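Mannuronan C5-epimerase (Pseudomonas syringae pv. tomato, PDB 4NK6) converts beta-D-mannuronate to alpha-L-guluronate during alginate synthesis and, within a periplasmic complex, helps channel the new polymer to the outer membrane. Local coordinates at residues Y251-F256 / D275-L280; V214-Y219 / Y246-Y251. One frame throughout, in Å; residues are numbered along the deposited sequence.

Interaction 1: residues Y251-F256 / D275-L280; sequences YETRDF and DRSHGL
Arg276 grips Glu252 side-on where two successive coils of the right-handed parallel beta-helix leave their strands and turn a corner together. Its NH1 lies 2.9 Å from Glu252 OE2 and its NE 3.1 Å from the same oxygen. OE2 sits in the guanidinium plane and is met on its anti side, while the carboxylate itself is turned 81° from that plane. The bend at chi3 of Arg276 (-63°) brings these two nitrogens round to the extended Glu252 chain. NH1 also packs 3.5 Å from Tyr251 CE2, and Asp275 OD2 approaches the edge of the Tyr251 ring. The other Asp275 oxygen forms a salt bridge to Arg300. His274, the probable proton acceptor, immediately precedes Asp275, which probably places this end of the contact beside the catalytic site.

Main-chain bonds join the two backbones: Glu252 N donates to Asp275 O, and further on His278 N donates to Thr253 O and Asp255 N to His278 O. Between them Ser277 OG stands in for a main-chain acceptor, accepting from Thr253 N, 3.0 Å away, while also bonded to His274 O. Arg254 CA lies over one face of the His278 ring, whose NE2 bonds to Glu231. On the buried side Leu280 CD2 packs against Phe256 CB at 3.8 Å. A water finally donates to both Asp255 OD1 and Gly279 O, 2.6 Å from each.

Interaction 2: residues V214-Y219 / Y246-Y251; sequences VSISQY and YGFYCY
Ile216 O is approached by three groups: Tyr251 N donates to it at 2.9 Å, the Cys250 CA-H lies against it (CA to O 3.0 Å), and Thr253 OG1 adds a weak bond. It sits midway along a parallel pairing of strands 215-217 and 248-251, neighbouring coils of the right-handed beta-helix, whose axes run only 8° apart. The backbone bonds alternate in direction: Tyr249 N to Val214 O, Ile216 N to Tyr249 O, and, past the end of strand 215-217, Gln218 N to Tyr251 O.

Ile216, Phe248 and Cys250 turn into the interior of the beta-helix, where Ile216 CG1 packs against Phe248 CE2 at 3.7 Å and the CB atoms of Ile216 and Cys250 touch. Ser215, Ser217, Tyr249 and Tyr251 occupy the other face, with Tyr249 close to His274, the probable proton acceptor. Tyr251 swings its ring forward along its strand (chi1 167°, CG opposite the backbone N), with CD1 3.4 Å from Ser217 OG. That hydroxyl donates to Gln218 O and bonds the dimethylated lysine at 210. A water bridges the two segments, donating to Tyr219 O at 2.7 Å and lying 2.8 Å from Tyr251 OH.

Tyr251 belongs to both contacts: it ends the strand paired in interaction 2 and begins the turn paired in interaction 1, so segment 246-256 is joined to the preceding coil through one and to the following coil through the other. Interaction 2 is buried and regular, with alternating backbone bonds and an apolar inner face. Interaction 1 is only partly buried; it keeps a single bridge and adds a salt bridge and a serine side chain that accepts a main-chain N-H across the contact. Bridging waters occur in both. The two meet directly, with Phe256 CE1 against Phe248 CE2 on the inside, Ser277 OG against Cys250 SG, and Glu252 OE1 beside Gln218 CG.

Interaction 1: residues Y251-F256 / D275-L280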
ATOM      1  N   TYR A 251      -0.386  -1.042  -8.234  1.00 29.96           N
ATOM      2  CA  TYR A 251       0.053  -0.619  -9.557  1.00 28.82           C
ATOM      3  C   TYR A 251      -1.152  -0.678 -10.479  1.00 34.92           C
ATOM      4  O   TYR A 251      -1.795  -1.730 -10.583  1.00 37.91           O
ATOM      5  CB  TYR A 251       1.142  -1.582 -10.061  1.00 28.25           C
ATOM      6  CG  TYR A 251       1.495  -1.470 -11.540  1.00 30.86           C
ATOM      7  CD1 TYR A 251       0.818  -2.221 -12.499  1.00 33.21           C
ATOM      8  CD2 TYR A 251       2.527  -0.643 -11.971  1.00 32.93           C
ATOM      9  CE1 TYR A 251       1.140  -2.135 -13.848  1.00 32.80           C
ATOM     10  CE2 TYR A 251       2.862  -0.544 -13.323  1.00 32.61           C
ATOM     11  CZ  TYR A 251       2.163  -1.297 -14.253  1.00 36.97           C
ATOM     12  OH  TYR A 251       2.484  -1.210 -15.589  1.00 36.42           O
ATOM     13  N   GLU A 252      -1.448   0.437 -11.142  1.00 33.49           N
ATOM     14  CA  GLU A 252      -2.605   0.549 -12.025  1.00 36.56           C
ATOM     15  C   GLU A 252      -3.864  -0.090 -11.423  1.00 38.12           C
ATOM     16  O   GLU A 252      -4.515  -0.935 -12.041  1.00 40.93           O
ATOM     17  CB  GLU A 252      -2.274  -0.020 -13.408  1.00 35.98           C
ATOM     18  CG  GLU A 252      -1.289   0.852 -14.176  1.00 35.79           C
ATOM     19  CD  GLU A 252      -1.051   0.372 -15.593  1.00 43.67           C
ATOM     20  OE1 GLU A 252      -1.797  -0.520 -16.050  1.00 41.30           O
ATOM     21  OE2 GLU A 252      -0.114   0.884 -16.247  1.00 41.12           O
ATOM     22  N   THR A 253      -4.180   0.326 -10.199  1.00 38.87           N
ATOM     23  CA  THR A 253      -5.268  -0.244  -9.413  1.00 36.22           C
ATOM     24  C   THR A 253      -6.379   0.784  -9.285  1.00 38.95           C
ATOM     25  O   THR A 253      -6.109   1.985  -9.232  1.00 39.28           O
ATOM     26  CB  THR A 253      -4.737  -0.666  -8.024  1.00 36.68           C
ATOM     27  OG1 THR A 253      -3.870  -1.793  -8.180  1.00 34.47           O
ATOM     28  CG2 THR A 253      -5.862  -1.032  -7.061  1.00 34.76           C
ATOM     29  N   ARG A 254      -7.631   0.333  -9.264  1.00 35.42           N
ATOM     30  CA  ARG A 254      -8.746   1.270  -9.189  1.00 34.26           C
ATOM     31  C   ARG A 254      -9.581   1.112  -7.923  1.00 40.63           C
ATOM     32  O   ARG A 254      -9.835  -0.004  -7.466  1.00 41.17           O
ATOM     33  CB  ARG A 254      -9.651   1.136 -10.417  1.00 39.08           C
ATOM     34  CG  ARG A 254     -10.405  -0.182 -10.475  1.00 47.64           C
ATOM     35  CD  ARG A 254     -11.479  -0.180 -11.550  1.00 52.73           C
ATOM     36  NE  ARG A 254     -12.268  -1.408 -11.509  1.00 61.01           N
ATOM     37  CZ  ARG A 254     -13.372  -1.571 -10.780  1.00 61.40           C
ATOM     38  NH1 ARG A 254     -13.835  -0.579 -10.023  1.00 51.13           N
ATOM     39  NH2 ARG A 254     -14.016  -2.729 -10.811  1.00 61.21           N
ATOM     40  N   ASP A 255      -9.990   2.242  -7.355  1.00 36.68           N
ATOM     41  CA  ASP A 255     -11.046   2.270  -6.339  1.00 37.90           C
ATOM     42  C   ASP A 255     -10.749   1.424  -5.102  1.00 37.49           C
ATOM     43  O   ASP A 255     -11.662   0.921  -4.449  1.00 39.11           O
ATOM     44  CB  ASP A 255     -12.364   1.827  -6.966  1.00 39.65           C
ATOM     45  CG  ASP A 255     -12.716   2.639  -8.199  1.00 47.24           C
ATOM     46  OD1 ASP A 255     -12.573   3.880  -8.153  1.00 46.13           O
ATOM     47  OD2 ASP A 255     -13.116   2.040  -9.215  1.00 49.83           O
ATOM     48  N   PHE A 256      -9.476   1.269  -4.780  1.00 34.03           N
ATOM     49  CA  PHE A 256      -9.106   0.406  -3.669  1.00 37.56           C
ATOM     50  C   PHE A 256      -9.329   1.104  -2.334  1.00 38.34           C
ATOM     51  O   PHE A 256      -9.029   2.287  -2.181  1.00 40.74           O
ATOM     52  CB  PHE A 256      -7.656  -0.084  -3.792  1.00 29.56           C
ATOM     53  CG  PHE A 256      -7.439  -1.428  -3.158  1.00 35.21           C
ATOM     54  CD1 PHE A 256      -7.233  -1.540  -1.790  1.00 31.32           C
ATOM     55  CD2 PHE A 256      -7.498  -2.586  -3.921  1.00 34.15           C
ATOM     56  CE1 PHE A 256      -7.063  -2.790  -1.191  1.00 34.10           C
ATOM     57  CE2 PHE A 256      -7.316  -3.838  -3.332  1.00 36.56           C
ATOM     58  CZ  PHE A 256      -7.100  -3.937  -1.967  1.00 33.04           C
ATOM     59  N   ASP A 275       1.848   4.248  -9.601  1.00 29.49           N
ATOM     60  CA  ASP A 275       1.719   4.000 -11.037  1.00 29.54           C
ATOM     61  C   ASP A 275       0.302   4.000 -11.594  1.00 32.79           C
ATOM     62  O   ASP A 275      -0.239   2.946 -11.939  1.00 35.39           O
ATOM     63  CB  ASP A 275       2.413   2.684 -11.408  1.00 30.89           C
ATOM     64  CG  ASP A 275       3.937   2.781 -11.343  1.00 38.25           C
ATOM     65  OD1 ASP A 275       4.475   3.785 -10.835  1.00 39.90           O
ATOM     66  OD2 ASP A 275       4.602   1.839 -11.794  1.00 48.03           O
ATOM     67  N   ARG A 276      -0.280   5.189 -11.696  1.00 35.06           N
ATOM     68  CA  ARG A 276      -1.555   5.380 -12.375  1.00 32.09           C
ATOM     69  C   ARG A 276      -2.715   4.640 -11.696  1.00 30.83           C
ATOM     70  O   ARG A 276      -3.680   4.266 -12.338  1.00 33.71           O
ATOM     71  CB  ARG A 276      -1.431   5.012 -13.867  1.00 39.13           C
ATOM     72  CG  ARG A 276      -0.325   5.803 -14.598  1.00 34.67           C
ATOM     73  CD  ARG A 276       0.059   5.196 -15.966  1.00 34.30           C
ATOM     74  NE  ARG A 276       0.618   3.848 -15.830  1.00 37.88           N
ATOM     75  CZ  ARG A 276       1.857   3.582 -15.411  1.00 40.19           C
ATOM     76  NH1 ARG A 276       2.281   2.327 -15.322  1.00 38.53           N
ATOM     77  NH2 ARG A 276       2.684   4.568 -15.090  1.00 36.44           N
ATOM     78  N   SER A 277      -2.608   4.425 -10.392  1.00 31.32           N
ATOM     79  CA  SER A 277      -3.758   3.975  -9.625  1.00 33.18           C
ATOM     80  C   SER A 277      -4.644   5.206  -9.405  1.00 35.54           C
ATOM     81  O   SER A 277      -4.164   6.339  -9.486  1.00 34.49           O
ATOM     82  CB  SER A 277      -3.307   3.360  -8.295  1.00 36.53           C
ATOM     83  OG  SER A 277      -2.486   2.210  -8.504  1.00 33.89           O
ATOM     84  N   HIS A 278      -5.932   5.003  -9.140  1.00 34.43           N
ATOM     85  CA  HIS A 278      -6.851   6.130  -9.049  1.00 34.92           C
ATOM     86  C   HIS A 278      -8.135   5.784  -8.290  1.00 36.95           C
ATOM     87  O   HIS A 278      -8.573   4.635  -8.285  1.00 37.16           O
ATOM     88  CB  HIS A 278      -7.203   6.601 -10.460  1.00 32.92           C
ATOM     89  CG  HIS A 278      -7.769   5.514 -11.318  1.00 41.61           C
ATOM     90  ND1 HIS A 278      -9.122   5.264 -11.403  1.00 42.16           N
ATOM     91  CD2 HIS A 278      -7.164   4.583 -12.095  1.00 39.46           C
ATOM     92  CE1 HIS A 278      -9.329   4.239 -12.214  1.00 43.22           C
ATOM     93  NE2 HIS A 278      -8.157   3.808 -12.647  1.00 40.01           N
ATOM     94  N   GLY A 279      -8.746   6.792  -7.669  1.00 35.05           N
ATOM     95  CA  GLY A 279      -9.997   6.603  -6.954  1.00 37.02           C
ATOM     96  C   GLY A 279      -9.763   5.895  -5.635  1.00 38.24           C
ATOM     97  O   GLY A 279     -10.679   5.346  -5.045  1.00 36.35           O
ATOM     98  N   LEU A 280      -8.525   5.900  -5.164  1.00 31.08           N
ATOM     99  CA  LEU A 280      -8.211   5.182  -3.940  1.00 31.27           C
ATOM    100  C   LEU A 280      -8.778   5.915  -2.727  1.00 36.59           C
ATOM    101  O   LEU A 280      -8.844   7.147  -2.705  1.00 34.42           O
ATOM    102  CB  LEU A 280      -6.702   4.994  -3.796  1.00 29.92           C
ATOM    103  CG  LEU A 280      -5.950   4.448  -5.014  1.00 34.09           C
ATOM    104  CD1 LEU A 280      -4.500   4.264  -4.651  1.00 34.34           C
ATOM    105  CD2 LEU A 280      -6.537   3.129  -5.512  1.00 31.67           C
TER
HETATM  106  O   HOH W   1     -13.074   5.318  -6.017  1.00 43.38           O

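Interaction 2: residues V214-Y219 / Y246-Y251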
ATOM      1  N   VAL A 214       2.028  -6.916   0.483  1.00 33.66           N
ATOM      2  CA  VAL A 214       0.684  -7.126  -0.048  1.00 31.23           C
ATOM      3  C   VAL A 214       0.633  -6.206  -1.253  1.00 31.58           C
ATOM      4  O   VAL A 214       0.693  -4.990  -1.108  1.00 33.17           O
ATOM      5  CB  VAL A 214      -0.405  -6.734   0.968  1.00 30.95           C
ATOM      6  CG1 VAL A 214      -1.785  -6.727   0.311  1.00 32.17           C
ATOM      7  CG2 VAL A 214      -0.367  -7.662   2.181  1.00 29.70           C
ATOM      8  N   SER A 215       0.580  -6.788  -2.443  1.00 28.16           N
ATOM      9  CA  SER A 215       0.681  -6.023  -3.676  1.00 29.06           C
ATOM     10  C   SER A 215      -0.524  -6.289  -4.551  1.00 31.84           C
ATOM     11  O   SER A 215      -0.839  -7.439  -4.829  1.00 36.40           O
ATOM     12  CB  SER A 215       1.946  -6.417  -4.460  1.00 28.34           C
ATOM     13  OG  SER A 215       3.119  -6.095  -3.740  1.00 29.26           O
ATOM     14  N   ILE A 216      -1.177  -5.214  -4.987  1.00 33.77           N
ATOM     15  CA  ILE A 216      -2.335  -5.278  -5.872  1.00 35.49           C
ATOM     16  C   ILE A 216      -1.871  -4.728  -7.218  1.00 38.20           C
ATOM     17  O   ILE A 216      -1.385  -3.612  -7.282  1.00 32.84           O
ATOM     18  CB  ILE A 216      -3.475  -4.387  -5.330  1.00 31.09           C
ATOM     19  CG1 ILE A 216      -3.686  -4.640  -3.829  1.00 35.38           C
ATOM     20  CG2 ILE A 216      -4.755  -4.590  -6.122  1.00 29.88           C
ATOM     21  CD1 ILE A 216      -4.185  -6.066  -3.504  1.00 37.92           C
ATOM     22  N   SER A 217      -2.017  -5.482  -8.301  1.00 34.04           N
ATOM     23  CA  SER A 217      -1.345  -5.069  -9.527  1.00 32.03           C
ATOM     24  C   SER A 217      -1.999  -5.484 -10.829  1.00 34.35           C
ATOM     25  O   SER A 217      -2.340  -6.651 -11.029  1.00 33.29           O
ATOM     26  CB  SER A 217       0.105  -5.585  -9.521  1.00 37.67           C
ATOM     27  OG  SER A 217       0.836  -5.116 -10.645  1.00 33.55           O
ATOM     28  N   GLN A 218      -2.140  -4.527 -11.735  1.00 32.65           N
ATOM     29  CA  GLN A 218      -2.436  -4.860 -13.118  1.00 34.96           C
ATOM     30  C   GLN A 218      -1.290  -5.722 -13.659  1.00 36.09           C
ATOM     31  O   GLN A 218      -0.159  -5.640 -13.164  1.00 37.04           O
ATOM     32  CB  GLN A 218      -2.588  -3.571 -13.933  1.00 32.91           C
ATOM     33  CG  GLN A 218      -2.853  -3.755 -15.427  1.00 35.26           C
ATOM     34  CD  GLN A 218      -4.104  -4.587 -15.724  1.00 41.87           C
ATOM     35  OE1 GLN A 218      -4.070  -5.814 -15.672  1.00 42.16           O
ATOM     36  NE2 GLN A 218      -5.204  -3.916 -16.044  1.00 38.09           N
ATOM     37  N   TYR A 219      -1.571  -6.552 -14.661  1.00 36.65           N
ATOM     38  CA  TYR A 219      -0.519  -7.305 -15.343  1.00 36.92           C
ATOM     39  C   TYR A 219       0.491  -6.348 -15.984  1.00 40.21           C
ATOM     40  O   TYR A 219       0.211  -5.155 -16.139  1.00 42.03           O
ATOM     41  CB  TYR A 219      -1.114  -8.199 -16.431  1.00 36.37           C
ATOM     42  CG  TYR A 219      -1.935  -9.359 -15.918  1.00 40.96           C
ATOM     43  CD1 TYR A 219      -1.320 -10.495 -15.410  1.00 40.25           C
ATOM     44  CD2 TYR A 219      -3.330  -9.327 -15.958  1.00 45.15           C
ATOM     45  CE1 TYR A 219      -2.063 -11.562 -14.941  1.00 44.61           C
ATOM     46  CE2 TYR A 219      -4.081 -10.392 -15.495  1.00 43.97           C
ATOM     47  CZ  TYR A 219      -3.438 -11.510 -14.990  1.00 44.23           C
ATOM     48  OH  TYR A 219      -4.166 -12.579 -14.523  1.00 44.84           O
ATOM     49  N   TYR A 246       6.981  -3.454   2.178  1.00 25.97           N
ATOM     50  CA  TYR A 246       5.981  -2.388   2.035  1.00 26.15           C
ATOM     51  C   TYR A 246       4.711  -2.917   2.675  1.00 29.45           C
ATOM     52  O   TYR A 246       4.291  -4.036   2.379  1.00 28.73           O
ATOM     53  CB  TYR A 246       5.630  -2.065   0.576  1.00 26.77           C
ATOM     54  CG  TYR A 246       6.746  -1.568  -0.336  1.00 28.88           C
ATOM     55  CD1 TYR A 246       8.046  -1.370   0.121  1.00 24.39           C
ATOM     56  CD2 TYR A 246       6.479  -1.303  -1.671  1.00 34.03           C
ATOM     57  CE1 TYR A 246       9.058  -0.914  -0.753  1.00 26.60           C
ATOM     58  CE2 TYR A 246       7.466  -0.861  -2.536  1.00 33.57           C
ATOM     59  CZ  TYR A 246       8.747  -0.668  -2.077  1.00 31.07           C
ATOM     60  OH  TYR A 246       9.692  -0.223  -2.972  1.00 34.69           O
ATOM     61  N   GLY A 247       4.087  -2.129   3.543  1.00 32.48           N
ATOM     62  CA  GLY A 247       2.831  -2.555   4.133  1.00 31.07           C
ATOM     63  C   GLY A 247       1.753  -2.776   3.087  1.00 34.77           C
ATOM     64  O   GLY A 247       0.973  -3.730   3.175  1.00 32.90           O
ATOM     65  N   PHE A 248       1.697  -1.885   2.103  1.00 29.48           N
ATOM     66  CA  PHE A 248       0.735  -2.003   1.004  1.00 30.37           C
ATOM     67  C   PHE A 248       1.340  -1.411  -0.261  1.00 30.87           C
ATOM     68  O   PHE A 248       1.986  -0.369  -0.217  1.00 28.84           O
ATOM     69  CB  PHE A 248      -0.572  -1.273   1.329  1.00 26.92           C
ATOM     70  CG  PHE A 248      -1.555  -1.207   0.158  1.00 29.92           C
ATOM     71  CD1 PHE A 248      -1.517  -0.154  -0.756  1.00 30.05           C
ATOM     72  CD2 PHE A 248      -2.516  -2.192  -0.018  1.00 29.88           C
ATOM     73  CE1 PHE A 248      -2.406  -0.086  -1.825  1.00 29.87           C
ATOM     74  CE2 PHE A 248      -3.422  -2.128  -1.082  1.00 30.59           C
ATOM     75  CZ  PHE A 248      -3.365  -1.070  -1.989  1.00 29.05           C
ATOM     76  N   TYR A 249       1.125  -2.075  -1.389  1.00 30.29           N
ATOM     77  CA  TYR A 249       1.582  -1.559  -2.670  1.00 27.46           C
ATOM     78  C   TYR A 249       0.507  -1.799  -3.710  1.00 33.66           C
ATOM     79  O   TYR A 249      -0.188  -2.816  -3.664  1.00 30.85           O
ATOM     80  CB  TYR A 249       2.874  -2.277  -3.100  1.00 28.99           C
ATOM     81  CG  TYR A 249       3.299  -2.001  -4.533  1.00 32.29           C
ATOM     82  CD1 TYR A 249       4.086  -0.897  -4.846  1.00 30.83           C
ATOM     83  CD2 TYR A 249       2.920  -2.848  -5.569  1.00 30.72           C
ATOM     84  CE1 TYR A 249       4.480  -0.635  -6.153  1.00 30.72           C
ATOM     85  CE2 TYR A 249       3.310  -2.593  -6.883  1.00 33.82           C
ATOM     86  CZ  TYR A 249       4.091  -1.488  -7.164  1.00 34.82           C
ATOM     87  OH  TYR A 249       4.479  -1.229  -8.460  1.00 37.39           O
ATOM     88  N   CYS A 250       0.366  -0.874  -4.651  1.00 29.40           N
ATOM     89  CA  CYS A 250      -0.450  -1.161  -5.822  1.00 33.13           C
ATOM     90  C   CYS A 250       0.074  -0.514  -7.106  1.00 33.60           C
ATOM     91  O   CYS A 250       0.871   0.423  -7.071  1.00 29.52           O
ATOM     92  CB  CYS A 250      -1.934  -0.838  -5.588  1.00 34.92           C
ATOM     93  SG  CYS A 250      -2.331   0.910  -5.401  1.00 32.66           S
ATOM     94  N   TYR A 251      -0.386  -1.042  -8.234  1.00 29.96           N
ATOM     95  CA  TYR A 251       0.053  -0.619  -9.557  1.00 28.82           C
ATOM     96  C   TYR A 251      -1.152  -0.678 -10.479  1.00 34.92           C
ATOM     97  O   TYR A 251      -1.795  -1.730 -10.583  1.00 37.91           O
ATOM     98  CB  TYR A 251       1.142  -1.582 -10.061  1.00 28.25           C
ATOM     99  CG  TYR A 251       1.495  -1.470 -11.540  1.00 30.86           C
ATOM    100  CD1 TYR A 251       0.818  -2.221 -12.499  1.00 33.21           C
ATOM    101  CD2 TYR A 251       2.527  -0.643 -11.971  1.00 32.93           C
ATOM    102  CE1 TYR A 251       1.140  -2.135 -13.848  1.00 32.80           C
ATOM    103  CE2 TYR A 251       2.862  -0.544 -13.323  1.00 32.61           C
ATOM    104  CZ  TYR A 251       2.163  -1.297 -14.253  1.00 36.97           C
ATOM    105  OH  TYR A 251       2.484  -1.210 -15.589  1.00 36.42           O
TER
HETATM  106  O   HOH W   2       3.426  -4.354  -0.021  1.00 46.13           O
HETATM  107  O   HOH W   3       0.769  -2.747 -17.122  1.00 41.74           O